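Side-chain contact in EvdO2 (Micromonospora carbonacea, PDB 4XAB), which is probably a metal-dependent oxygenase of the phytanoyl-CoA dioxygenase family that carries out an oxidative cyclization in orthosomycin antibiotic biosynthesis: residues R95-A100 with L144-T149. Residues are numbered along the deposited sequence; the frame is centred on the assembly and turned at random.
Sequences RSIASA and LSIWTT
Ala98 and Ile97, successive residues of helix 89-102, meet Leu144 and Ile146, which point the same way from strand 139-149. The contact is purely apolar, methyl against methyl, with no hydrogen bond from helix to strand. Its closest touch is Ala98 CB to Leu144 CD1, 3.9 Å. With chi1 at 52° the CB-CG bond of Leu144 is directed at the helix, and CD1 meets the alanine methyl. One residue back on the helix and two on along the strand, Ile146 reaches out with its long arm extended (chi2 172°), and its CD1 lies 4.3 Å from Ile97 CG2. The same CD1 approaches the helix backbone at Ala98 N, 4.5 Å away, so the end of Ile146 lies beside both helix residues.

The axes of segments 95-100 and 144-149 come within 9.7 Å, their directions 141° apart, closer to antiparallel than to perpendicular. The backbones draw nearest at Ala98 and Leu144, whose CA atoms are 7.2 Å apart; the small alanine side chain suits this close approach. Phe233, also touched by Ala98, and Val29, touched by Ile97, extend the apolar layer, while Phe101 and Leu102 pack on Leu144 and Cys94 on Ile146.

Polar groups of the helix are engaged away from the strand: Arg95 forms a salt bridge with Glu106, which is also hydrogen-bonded to Ser96. Strand 139-149 is paired on its two edges with strands 206-210 and 226-234, in the double-stranded beta-helix of this cupin-related family. All four touching residues are buried, and the side chain of Leu144 is about 11 Å from the nickel ion. This part of the helix thus packs on the sheet through apolar burial, with no hydrogen bond joining the two segments.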
loop_
_atom_site.group_PDB
_atom_site.type_symbol
_atom_site.label_atom_id
_atom_site.label_comp_id
_atom_site.label_asym_id
_atom_site.label_seq_id
_atom_site.Cartn_x
_atom_site.Cartn_y
_atom_site.Cartn_z
ATOM N N ARG A 95 4.557 13.818 1.373
ATOM C CA ARG A 95 4.829 14.377 0.041
ATOM C C ARG A 95 6.299 14.796 -0.044
ATOM O O ARG A 95 6.968 14.604 -1.067
ATOM C CB ARG A 95 3.895 15.560 -0.261
ATOM C CG ARG A 95 3.986 16.106 -1.691
ATOM C CD ARG A 95 3.014 17.275 -1.900
ATOM N NE ARG A 95 3.234 18.310 -0.891
ATOM C CZ ARG A 95 2.361 19.259 -0.563
ATOM N NH1 ARG A 95 1.184 19.326 -1.167
ATOM N NH2 ARG A 95 2.671 20.139 0.383
ATOM N N SER A 96 6.807 15.362 1.047
ATOM C CA SER A 96 8.211 15.760 1.111
ATOM C C SER A 96 9.133 14.554 1.038
ATOM O O SER A 96 10.175 14.604 0.395
ATOM C CB SER A 96 8.487 16.553 2.388
ATOM O OG SER A 96 7.693 17.725 2.397
ATOM N N ILE A 97 8.744 13.467 1.698
ATOM C CA ILE A 97 9.520 12.238 1.642
ATOM C C ILE A 97 9.536 11.700 0.209
ATOM O O ILE A 97 10.575 11.308 -0.304
ATOM C CB ILE A 97 8.953 11.163 2.610
ATOM C CG1 ILE A 97 9.213 11.581 4.063
ATOM C CG2 ILE A 97 9.585 9.816 2.329
ATOM C CD1 ILE A 97 8.549 10.680 5.100
ATOM N N ALA A 98 8.377 11.714 -0.433
ATOM C CA ALA A 98 8.251 11.210 -1.802
ATOM C C ALA A 98 9.144 12.004 -2.740
ATOM O O ALA A 98 9.841 11.438 -3.587
ATOM C CB ALA A 98 6.802 11.273 -2.264
ATOM N N SER A 99 9.118 13.321 -2.563
ATOM C CA SER A 99 9.955 14.225 -3.334
ATOM C C SER A 99 11.438 13.893 -3.185
ATOM O O SER A 99 12.170 13.812 -4.180
ATOM C CB SER A 99 9.695 15.666 -2.904
ATOM O OG SER A 99 10.585 16.535 -3.575
ATOM N N ALA A 100 11.879 13.697 -1.943
ATOM C CA ALA A 100 13.271 13.342 -1.677
ATOM C C ALA A 100 13.638 12.001 -2.304
ATOM O O ALA A 100 14.709 11.842 -2.889
ATOM C CB ALA A 100 13.532 13.304 -0.180
ATOM N N LEU A 144 5.836 5.963 -6.098
ATOM C CA LEU A 144 5.987 5.104 -4.940
ATOM C C LEU A 144 4.735 5.164 -4.084
ATOM O O LEU A 144 3.826 5.982 -4.313
ATOM C CB LEU A 144 7.232 5.505 -4.133
ATOM C CG LEU A 144 7.421 6.969 -3.693
ATOM C CD1 LEU A 144 6.444 7.380 -2.595
ATOM C CD2 LEU A 144 8.847 7.195 -3.195
ATOM N N SER A 145 4.703 4.283 -3.099
ATOM C CA SER A 145 3.628 4.212 -2.118
ATOM C C SER A 145 4.210 4.333 -0.717
ATOM O O SER A 145 5.253 3.763 -0.441
ATOM C CB SER A 145 2.873 2.888 -2.218
ATOM O OG SER A 145 2.206 2.797 -3.465
ATOM N N ILE A 146 3.506 5.057 0.146
ATOM C CA ILE A 146 3.856 5.189 1.563
ATOM C C ILE A 146 2.704 4.607 2.373
ATOM O O ILE A 146 1.599 5.168 2.417
ATOM C CB ILE A 146 4.129 6.665 1.949
ATOM C CG1 ILE A 146 5.283 7.222 1.122
ATOM C CG2 ILE A 146 4.502 6.771 3.409
ATOM C CD1 ILE A 146 5.511 8.736 1.292
ATOM N N TRP A 147 2.979 3.447 2.962
ATOM C CA TRP A 147 2.040 2.607 3.692
ATOM C C TRP A 147 2.214 2.894 5.177
ATOM O O TRP A 147 3.157 2.393 5.773
ATOM C CB TRP A 147 2.354 1.137 3.361
ATOM C CG TRP A 147 1.410 0.017 3.770
ATOM C CD1 TRP A 147 0.387 -0.517 3.024
ATOM C CD2 TRP A 147 1.492 -0.787 4.962
ATOM N NE1 TRP A 147 -0.200 -1.564 3.705
ATOM C CE2 TRP A 147 0.458 -1.750 4.892
ATOM C CE3 TRP A 147 2.322 -0.772 6.086
ATOM C CZ2 TRP A 147 0.233 -2.689 5.910
ATOM C CZ3 TRP A 147 2.095 -1.713 7.101
ATOM C CH2 TRP A 147 1.061 -2.652 6.999
ATOM N N THR A 148 1.343 3.722 5.755
ATOM C CA THR A 148 1.461 4.085 7.176
ATOM C C THR A 148 0.530 3.196 7.976
ATOM O O THR A 148 -0.668 3.143 7.688
ATOM C CB THR A 148 1.088 5.558 7.440
ATOM O OG1 THR A 148 1.956 6.427 6.703
ATOM C CG2 THR A 148 1.163 5.889 8.944
ATOM N N THR A 149 1.056 2.498 8.974
ATOM C CA THR A 149 0.194 1.595 9.729
ATOM C C THR A 149 -0.382 2.318 10.941
ATOM O O THR A 149 0.274 3.173 11.537
ATOM C CB THR A 149 0.947 0.322 10.162
ATOM O OG1 THR A 149 0.036 -0.591 10.776
ATOM C CG2 THR A 149 2.101 0.646 11.135
#